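Local structure of mutual gliding-motility protein MglA (Myxococcus xanthus DK 1622, 6H17) at residues Ala103-Leu117 and Thr150-Asn162. The protein is a small Ras-like GTPase that acts as an intracellular switch for gliding motility, coordinating its social and adventurous forms and controlling direction and speed. Sequence-based numbering, arbitrary orientation. Where two conformers were deposited one is given.
With SO4 (sulfate ion), chain D.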
ATOM      1  N   ALA A 103      -6.117   1.869  -6.952  1.00 11.24           N
ATOM      2  CA  ALA A 103      -7.015   2.688  -7.755  1.00 11.27           C
ATOM      3  C   ALA A 103      -8.397   2.057  -7.786  1.00 11.84           C
ATOM      4  O   ALA A 103      -8.543   0.832  -7.889  1.00 11.86           O
ATOM      5  CB  ALA A 103      -6.464   2.802  -9.168  1.00 12.48           C
ATOM      6  N   ASP A 104      -9.416   2.892  -7.676  1.00 11.59           N
ATOM      7  CA  ASP A 104     -10.796   2.442  -7.834  1.00 11.65           C
ATOM      8  C   ASP A 104     -11.129   2.436  -9.320  1.00 12.16           C
ATOM      9  O   ASP A 104     -11.148   3.491  -9.953  1.00 12.74           O
ATOM     10  CB  ASP A 104     -11.717   3.390  -7.066  1.00 12.22           C
ATOM     11  CG  ASP A 104     -13.156   2.894  -7.000  1.00 12.74           C
ATOM     12  OD1 ASP A 104     -13.642   2.314  -8.000  1.00 12.49           O
ATOM     13  OD2 ASP A 104     -13.806   3.073  -5.941  1.00 13.80           O
ATOM     14  N   SER A 105     -11.402   1.269  -9.893  1.00 10.84           N
ATOM     15  CA  SER A 105     -11.593   1.210 -11.339  1.00 11.55           C
ATOM     16  C   SER A 105     -12.883   1.872 -11.810  1.00 11.76           C
ATOM     17  O   SER A 105     -13.056   2.053 -13.025  1.00 13.06           O
ATOM     18  CB  SER A 105     -11.618  -0.245 -11.828  1.00 11.34           C
ATOM     19  OG  SER A 105     -10.343  -0.863 -11.700  1.00 12.55           O
ATOM     20  N   GLN A 106     -13.824   2.188 -10.925  1.00 11.42           N
ATOM     21  CA  GLN A 106     -15.074   2.797 -11.373  1.00 12.03           C
ATOM     22  C   GLN A 106     -14.798   4.095 -12.130  1.00 12.48           C
ATOM     23  O   GLN A 106     -14.032   4.953 -11.684  1.00 12.56           O
ATOM     24  CB  GLN A 106     -15.975   3.111 -10.186  1.00 12.21           C
ATOM     25  CG  GLN A 106     -16.442   1.900  -9.441  1.00 12.35           C
ATOM     26  CD  GLN A 106     -17.288   2.271  -8.256  1.00 13.43           C
ATOM     27  OE1 GLN A 106     -18.522   2.277  -8.332  1.00 16.16           O
ATOM     28  NE2 GLN A 106     -16.645   2.615  -7.162  1.00 14.83           N
ATOM     29  N   ILE A 107     -15.476   4.271 -13.265  1.00 12.84           N
ATOM     30  CA  ILE A 107     -15.199   5.414 -14.134  1.00 13.43           C
ATOM     31  C   ILE A 107     -15.445   6.732 -13.410  1.00 14.28           C
ATOM     32  O   ILE A 107     -14.688   7.699 -13.591  1.00 14.78           O
ATOM     33  CB  ILE A 107     -15.978   5.261 -15.453  1.00 13.59           C
ATOM     34  CG1 ILE A 107     -15.454   6.244 -16.511  1.00 15.02           C
ATOM     35  CG2 ILE A 107     -17.491   5.414 -15.232  1.00 14.46           C
ATOM     36  CD1 ILE A 107     -15.855   5.847 -17.915  1.00 17.36           C
ATOM     37  N   GLU A 108     -16.448   6.772 -12.531  0.58 14.06           N
ATOM     38  CA  GLU A 108     -16.761   7.985 -11.782  0.58 15.68           C
ATOM     39  C   GLU A 108     -15.634   8.413 -10.853  0.58 14.80           C
ATOM     40  O   GLU A 108     -15.568   9.589 -10.470  0.58 17.77           O
ATOM     41  CB  GLU A 108     -18.041   7.755 -10.966  0.58 18.35           C
ATOM     42  CG  GLU A 108     -19.295   7.513 -11.806  0.58 21.50           C
ATOM     43  CD  GLU A 108     -19.556   6.041 -12.125  0.58 21.93           C
ATOM     44  OE1 GLU A 108     -18.656   5.185 -11.961  0.58 16.21           O
ATOM     45  OE2 GLU A 108     -20.692   5.737 -12.549  0.58 29.38           O
ATOM     46  N   ARG A 109     -14.752   7.493 -10.490  1.00 14.26           N
ATOM     47  CA  ARG A 109     -13.691   7.755  -9.532  1.00 13.45           C
ATOM     48  C   ARG A 109     -12.345   7.995 -10.189  1.00 14.04           C
ATOM     49  O   ARG A 109     -11.341   8.094  -9.485  1.00 14.30           O
ATOM     50  CB  ARG A 109     -13.595   6.607  -8.527  1.00 15.08           C
ATOM     51  CG  ARG A 109     -14.854   6.463  -7.671  1.00 16.27           C
ATOM     52  CD  ARG A 109     -15.065   7.662  -6.771  1.00 16.05           C
ATOM     53  NE  ARG A 109     -14.147   7.658  -5.635  1.00 15.48           N
ATOM     54  CZ  ARG A 109     -13.899   8.705  -4.849  1.00 14.66           C
ATOM     55  NH1 ARG A 109     -14.459   9.892  -5.073  1.00 18.34           N
ATOM     56  NH2 ARG A 109     -13.080   8.581  -3.830  1.00 15.81           N
ATOM     57  N   MET A 110     -12.290   8.124 -11.509  1.00 13.50           N
ATOM     58  CA  MET A 110     -10.999   8.344 -12.153  1.00 13.98           C
ATOM     59  C   MET A 110     -10.364   9.652 -11.712  1.00 14.71           C
ATOM     60  O   MET A 110      -9.152   9.702 -11.490  1.00 14.22           O
ATOM     61  CB  MET A 110     -11.113   8.278 -13.678  1.00 15.31           C
ATOM     62  CG  MET A 110      -9.760   8.499 -14.386  1.00 18.93           C
ATOM     63  SD  MET A 110      -8.458   7.339 -13.866  1.00 18.01           S
ATOM     64  CE  MET A 110      -8.849   5.896 -14.852  1.00 16.83           C
ATOM     65  N   GLU A 111     -11.139  10.733 -11.602  1.00 15.00           N
ATOM     66  CA  GLU A 111     -10.540  11.987 -11.161  1.00 15.75           C
ATOM     67  C   GLU A 111      -9.961  11.826  -9.767  1.00 13.08           C
ATOM     68  O   GLU A 111      -8.885  12.346  -9.475  1.00 15.23           O
ATOM     69  CB  GLU A 111     -11.550  13.132 -11.187  1.00 19.09           C
ATOM     70  CG  GLU A 111     -11.717  13.771 -12.558  1.00 31.09           C
ATOM     71  CD  GLU A 111     -12.164  15.224 -12.476  1.00 53.32           C
ATOM     72  OE1 GLU A 111     -12.115  15.806 -11.370  1.00 56.87           O
ATOM     73  OE2 GLU A 111     -12.568  15.786 -13.516  1.00 49.85           O
ATOM     74  N   ALA A 112     -10.689  11.134  -8.883  1.00 13.98           N
ATOM     75  CA  ALA A 112     -10.210  10.920  -7.529  1.00 14.18           C
ATOM     76  C   ALA A 112      -8.941  10.081  -7.528  1.00 11.71           C
ATOM     77  O   ALA A 112      -8.021  10.351  -6.751  1.00 13.03           O
ATOM     78  CB  ALA A 112     -11.306  10.285  -6.674  1.00 14.41           C
ATOM     79  N   ASN A 113      -8.862   9.068  -8.406  1.00 12.55           N
ATOM     80  CA  ASN A 113      -7.626   8.308  -8.554  1.00 12.14           C
ATOM     81  C   ASN A 113      -6.471   9.223  -8.924  1.00 12.72           C
ATOM     82  O   ASN A 113      -5.393   9.155  -8.336  1.00 12.82           O
ATOM     83  CB  ASN A 113      -7.744   7.263  -9.663  1.00 12.41           C
ATOM     84  CG  ASN A 113      -8.612   6.081  -9.297  1.00 11.52           C
ATOM     85  OD1 ASN A 113      -8.678   5.669  -8.134  1.00 12.24           O
ATOM     86  ND2 ASN A 113      -9.235   5.484 -10.305  1.00 13.33           N
ATOM     87  N   MET A 114      -6.683  10.102  -9.907  0.62 13.72           N
ATOM     88  CA  MET A 114      -5.591  10.958 -10.360  0.62 13.51           C
ATOM     89  C   MET A 114      -5.185  11.957  -9.291  0.62 14.59           C
ATOM     90  O   MET A 114      -3.990  12.223  -9.113  0.62 15.36           O
ATOM     91  CB  MET A 114      -6.013  11.684 -11.624  0.62 15.30           C
ATOM     92  CG  MET A 114      -6.166  10.768 -12.794  0.62 15.14           C
ATOM     93  SD  MET A 114      -6.870  11.641 -14.189  0.62 16.39           S
ATOM     94  CE  MET A 114      -6.414  10.504 -15.482  0.62 19.50           C
ATOM     95  N   GLU A 115      -6.157  12.530  -8.582  0.62 13.81           N
ATOM     96  CA  GLU A 115      -5.835  13.453  -7.500  0.62 13.80           C
ATOM     97  C   GLU A 115      -5.016  12.753  -6.427  0.62 14.17           C
ATOM     98  O   GLU A 115      -4.016  13.287  -5.934  0.62 14.33           O
ATOM     99  CB  GLU A 115      -7.125  14.028  -6.906  0.62 15.53           C
ATOM    100  CG  GLU A 115      -6.926  14.869  -5.626  0.62 20.66           C
ATOM    101  CD  GLU A 115      -6.887  16.360  -5.885  0.62 37.19           C
ATOM    102  OE1 GLU A 115      -7.490  17.111  -5.088  0.62 42.83           O
ATOM    103  OE2 GLU A 115      -6.261  16.776  -6.884  0.62 35.29           O
ATOM    104  N   SER A 116      -5.429  11.549  -6.046  1.00 13.19           N
ATOM    105  CA  SER A 116      -4.721  10.818  -5.007  1.00 13.02           C
ATOM    106  C   SER A 116      -3.315  10.416  -5.441  1.00 12.63           C
ATOM    107  O   SER A 116      -2.391  10.449  -4.629  1.00 13.19           O
ATOM    108  CB  SER A 116      -5.537   9.600  -4.586  1.00 12.09           C
ATOM    109  OG  SER A 116      -4.911   8.897  -3.540  1.00 13.62           O
ATOM    110  N   LEU A 117      -3.142  10.018  -6.702  1.00 12.63           N
ATOM    111  CA  LEU A 117      -1.816   9.631  -7.185  1.00 12.56           C
ATOM    112  C   LEU A 117      -0.875  10.833  -7.206  1.00 12.67           C
ATOM    113  O   LEU A 117       0.304  10.717  -6.844  1.00 13.56           O
ATOM    114  CB  LEU A 117      -1.951   8.987  -8.569  1.00 14.27           C
ATOM    115  CG  LEU A 117      -0.661   8.555  -9.253  1.00 16.25           C
ATOM    116  CD1 LEU A 117       0.108   7.588  -8.368  1.00 16.71           C
ATOM    117  CD2 LEU A 117      -1.009   7.932 -10.613  1.00 18.48           C
ATOM    118  N   THR A 150     -11.668   0.022 -18.564  1.00 14.09           N
ATOM    119  CA  THR A 150     -10.892  -1.120 -19.036  1.00 15.20           C
ATOM    120  C   THR A 150      -9.470  -1.063 -18.470  1.00 15.07           C
ATOM    121  O   THR A 150      -8.961  -0.003 -18.100  1.00 15.18           O
ATOM    122  CB  THR A 150     -10.821  -1.171 -20.565  1.00 15.87           C
ATOM    123  OG1 THR A 150      -9.958  -0.123 -21.021  1.00 16.42           O
ATOM    124  CG2 THR A 150     -12.179  -1.039 -21.191  1.00 16.49           C
ATOM    125  N   VAL A 151      -8.827  -2.229 -18.389  1.00 15.42           N
ATOM    126  CA  VAL A 151      -7.480  -2.280 -17.824  1.00 15.69           C
ATOM    127  C   VAL A 151      -6.522  -1.436 -18.659  1.00 14.37           C
ATOM    128  O   VAL A 151      -5.669  -0.718 -18.129  1.00 16.54           O
ATOM    129  CB  VAL A 151      -6.997  -3.735 -17.694  1.00 16.94           C
ATOM    130  CG1 VAL A 151      -5.513  -3.741 -17.308  1.00 20.39           C
ATOM    131  CG2 VAL A 151      -7.818  -4.474 -16.682  1.00 19.85           C
ATOM    132  N   GLU A 152      -6.650  -1.506 -19.979  1.00 16.12           N
ATOM    133  CA  GLU A 152      -5.782  -0.722 -20.842  1.00 16.32           C
ATOM    134  C   GLU A 152      -5.947   0.763 -20.566  1.00 17.29           C
ATOM    135  O   GLU A 152      -4.967   1.512 -20.555  1.00 17.52           O
ATOM    136  CB  GLU A 152      -6.094  -1.028 -22.304  1.00 20.62           C
ATOM    137  CG  GLU A 152      -5.154  -0.350 -23.279  1.00 34.63           C
ATOM    138  CD  GLU A 152      -5.496  -0.645 -24.730  1.00 56.77           C
ATOM    139  OE1 GLU A 152      -4.724  -0.224 -25.617  1.00 70.02           O
ATOM    140  OE2 GLU A 152      -6.532  -1.296 -24.986  1.00 61.97           O
ATOM    141  N   GLU A 153      -7.184   1.212 -20.348  1.00 15.34           N
ATOM    142  CA  GLU A 153      -7.409   2.621 -20.049  1.00 14.69           C
ATOM    143  C   GLU A 153      -6.885   2.998 -18.662  1.00 15.35           C
ATOM    144  O   GLU A 153      -6.392   4.119 -18.467  1.00 15.89           O
ATOM    145  CB  GLU A 153      -8.893   2.957 -20.174  1.00 16.22           C
ATOM    146  CG  GLU A 153      -9.415   2.936 -21.571  1.00 17.51           C
ATOM    147  CD  GLU A 153     -10.932   2.701 -21.612  1.00 18.61           C
ATOM    148  OE1 GLU A 153     -11.448   2.504 -22.718  1.00 22.48           O
ATOM    149  OE2 GLU A 153     -11.588   2.688 -20.551  1.00 21.49           O
ATOM    150  N   MET A 154      -6.981   2.087 -17.689  1.00 14.72           N
ATOM    151  CA  MET A 154      -6.389   2.345 -16.377  1.00 14.44           C
ATOM    152  C   MET A 154      -4.883   2.534 -16.490  1.00 14.56           C
ATOM    153  O   MET A 154      -4.312   3.452 -15.882  1.00 14.98           O
ATOM    154  CB  MET A 154      -6.674   1.181 -15.430  1.00 14.31           C
ATOM    155  CG  MET A 154      -8.132   1.038 -15.013  1.00 19.62           C
ATOM    156  SD  MET A 154      -8.813   2.342 -13.949  1.00 18.09           S
ATOM    157  CE  MET A 154      -8.075   1.951 -12.395  1.00 13.86           C
ATOM    158  N   ARG A 155      -4.227   1.680 -17.282  1.00 14.07           N
ATOM    159  CA  ARG A 155      -2.785   1.764 -17.458  1.00 16.07           C
ATOM    160  C   ARG A 155      -2.408   3.072 -18.136  1.00 15.27           C
ATOM    161  O   ARG A 155      -1.472   3.760 -17.713  1.00 16.31           O
ATOM    162  CB  ARG A 155      -2.327   0.572 -18.300  1.00 17.97           C
ATOM    163  CG  ARG A 155      -0.833   0.572 -18.600  1.00 19.33           C
ATOM    164  CD  ARG A 155      -0.450  -0.593 -19.519  1.00 26.54           C
ATOM    165  NE  ARG A 155      -1.034  -1.854 -19.059  1.00 40.30           N
ATOM    166  CZ  ARG A 155      -1.907  -2.593 -19.743  1.00 41.86           C
ATOM    167  NH1 ARG A 155      -2.310  -2.237 -20.958  1.00 49.22           N
ATOM    168  NH2 ARG A 155      -2.365  -3.714 -19.209  1.00 39.25           N
ATOM    169  N   LYS A 156      -3.136   3.445 -19.181  1.00 15.39           N
ATOM    170  CA  LYS A 156      -2.811   4.686 -19.865  1.00 15.83           C
ATOM    171  C   LYS A 156      -3.053   5.897 -18.979  1.00 16.59           C
ATOM    172  O   LYS A 156      -2.331   6.895 -19.089  1.00 18.98           O
ATOM    173  CB  LYS A 156      -3.602   4.787 -21.169  1.00 19.04           C
ATOM    174  CG  LYS A 156      -3.151   3.784 -22.225  1.00 21.97           C
ATOM    175  CD  LYS A 156      -4.017   3.848 -23.465  1.00 30.17           C
ATOM    176  CE  LYS A 156      -3.525   2.875 -24.523  1.00 42.17           C
ATOM    177  NZ  LYS A 156      -4.454   2.832 -25.683  1.00 47.86           N
ATOM    178  N   ALA A 157      -4.050   5.840 -18.097  1.00 15.42           N
ATOM    179  CA  ALA A 157      -4.343   6.982 -17.247  1.00 14.32           C
ATOM    180  C   ALA A 157      -3.413   7.082 -16.044  1.00 15.56           C
ATOM    181  O   ALA A 157      -3.107   8.188 -15.600  1.00 16.80           O
ATOM    182  CB  ALA A 157      -5.780   6.890 -16.743  1.00 16.98           C
ATOM    183  N   LEU A 158      -2.985   5.946 -15.469  1.00 14.47           N
ATOM    184  CA  LEU A 158      -2.376   5.940 -14.145  1.00 14.66           C
ATOM    185  C   LEU A 158      -1.007   5.286 -14.070  1.00 16.14           C
ATOM    186  O   LEU A 158      -0.393   5.343 -12.998  1.00 17.97           O
ATOM    187  CB  LEU A 158      -3.293   5.223 -13.136  1.00 14.08           C
ATOM    188  CG  LEU A 158      -4.672   5.839 -12.943  1.00 14.66           C
ATOM    189  CD1 LEU A 158      -5.567   4.890 -12.147  1.00 17.11           C
ATOM    190  CD2 LEU A 158      -4.620   7.201 -12.278  1.00 16.35           C
ATOM    191  N   ASN A 159      -0.523   4.643 -15.127  1.00 15.20           N
ATOM    192  CA  ASN A 159       0.729   3.892 -15.059  1.00 15.24           C
ATOM    193  C   ASN A 159       1.615   4.232 -16.247  1.00 17.86           C
ATOM    194  O   ASN A 159       1.945   3.391 -17.075  1.00 21.84           O
ATOM    195  CB  ASN A 159       0.487   2.387 -14.990  1.00 16.07           C
ATOM    196  CG  ASN A 159       1.737   1.613 -14.636  1.00 17.13           C
ATOM    197  OD1 ASN A 159       2.772   2.194 -14.294  1.00 19.16           O
ATOM    198  ND2 ASN A 159       1.649   0.300 -14.709  1.00 16.53           N
ATOM    199  N   HIS A 160       2.044   5.489 -16.300  1.00 20.43           N
ATOM    200  CA  HIS A 160       2.812   5.964 -17.442  1.00 21.27           C
ATOM    201  C   HIS A 160       4.206   5.356 -17.492  1.00 24.72           C
ATOM    202  O   HIS A 160       4.794   5.261 -18.578  1.00 29.63           O
ATOM    203  CB  HIS A 160       2.904   7.493 -17.387  1.00 22.85           C
ATOM    204  CG  HIS A 160       1.576   8.181 -17.487  1.00 25.37           C
ATOM    205  ND1 HIS A 160       1.410   9.524 -17.222  1.00 31.24           N
ATOM    206  CD2 HIS A 160       0.352   7.710 -17.825  1.00 25.98           C
ATOM    207  CE1 HIS A 160       0.140   9.850 -17.393  1.00 29.25           C
ATOM    208  NE2 HIS A 160      -0.522   8.769 -17.763  1.00 26.71           N
ATOM    209  N   ARG A 161       4.752   4.946 -16.349  1.00 22.38           N
ATOM    210  CA  ARG A 161       6.093   4.386 -16.278  1.00 22.42           C
ATOM    211  C   ARG A 161       6.120   2.861 -16.300  1.00 24.07           C
ATOM    212  O   ARG A 161       7.188   2.271 -16.104  1.00 25.07           O
ATOM    213  CB  ARG A 161       6.807   4.868 -15.015  1.00 29.10           C
ATOM    214  CG  ARG A 161       7.147   6.348 -14.976  1.00 37.32           C
ATOM    215  CD  ARG A 161       8.107   6.652 -13.822  1.00 49.43           C
ATOM    216  NE  ARG A 161       7.451   7.217 -12.639  1.00 57.87           N
ATOM    217  CZ  ARG A 161       6.781   6.515 -11.725  1.00 61.44           C
ATOM    218  NH1 ARG A 161       6.639   5.202 -11.842  1.00 57.09           N
ATOM    219  NH2 ARG A 161       6.236   7.134 -10.688  1.00 67.09           N
ATOM    220  N   ASN A 162       4.972   2.217 -16.505  1.00 22.64           N
ATOM    221  CA  ASN A 162       4.881   0.758 -16.596  1.00 23.17           C
ATOM    222  C   ASN A 162       5.568   0.059 -15.427  1.00 25.82           C
ATOM    223  O   ASN A 162       6.340  -0.891 -15.581  1.00 25.53           O
ATOM    224  CB  ASN A 162       5.372   0.252 -17.952  1.00 37.27           C
ATOM    225  CG  ASN A 162       4.410   0.601 -19.076  1.00 51.22           C
ATOM    226  OD1 ASN A 162       3.322   0.031 -19.176  1.00 52.92           O
ATOM    227  ND2 ASN A 162       4.801   1.550 -19.917  1.00 55.54           N
TER
HETATM  228  S   SO4 D 303     -13.351  11.659  -1.617  1.00 21.57           S
HETATM  229  O1  SO4 D 303     -12.921  10.271  -1.449  1.00 22.96           O
HETATM  230  O2  SO4 D 303     -12.192  12.541  -1.443  1.00 25.08           O
HETATM  231  O3  SO4 D 303     -13.899  11.892  -2.950  1.00 24.86           O
HETATM  232  O4  SO4 D 303     -14.337  11.951  -0.577  1.00 36.16           O
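Asp104, whose backbone O lies near Met154 CE, has a carboxylate oxygen, OD1, gripped by two donors: Gln106 N on its anti side at 2.9 Å, closing an Asx turn, and Gln106 NE2 on its syn side. OD2 forms a salt bridge with Lys142. From the first turn of the helix, the Asn113 amide reaches back to the backbone of Asp104. Asp104 N donates to Asn113 OD1 at 2.9 Å. In return Asn113 ND2 gives a straighter bond (164°) to Asp104 O at 2.8 Å, in the amide's own plane but above that of the carbonyl. Met154 CE packs 3.7 Å from Ser105 OG, which is hydrogen-bonded to Asn141 O, and also meets Ala103 CB, covering the end of strand 98-104.

Helices 110-117 and 151-158 run at 36° with axes 11.2 Å apart, and Leu158 enters as a knob among Met110, Asn113, Met114 and Leu117. Its CD1 faces Ala103 CB, while CD2 lies 3.9 Å from Met114 CG. Met110 starts with CG anti to its nitrogen (chi1 -180°), then folds back at chi2 and chi3; this carries CE to Met154 SD and, at 3.7 Å, to Ala157 CB, the two methionine chains running past one another head to tail. Replacing Asn113 by alanine would probably leave Asp104 N and O without their side-chain partners.

Arg109, at the N-cap position, grips a sulfate, probably from the crystallisation liquor, through NH1 and NH2. In this Ras-like P-loop NTPase fold, helix 110-125 follows strand 98-104 and packs beside helix 151-158, with the Asp104 side chain about 6 Å from bound GTPgammaS. Mainly apolar side chains thus join the helices, while the Asp104-Asn113 pair ties strand end to helix start.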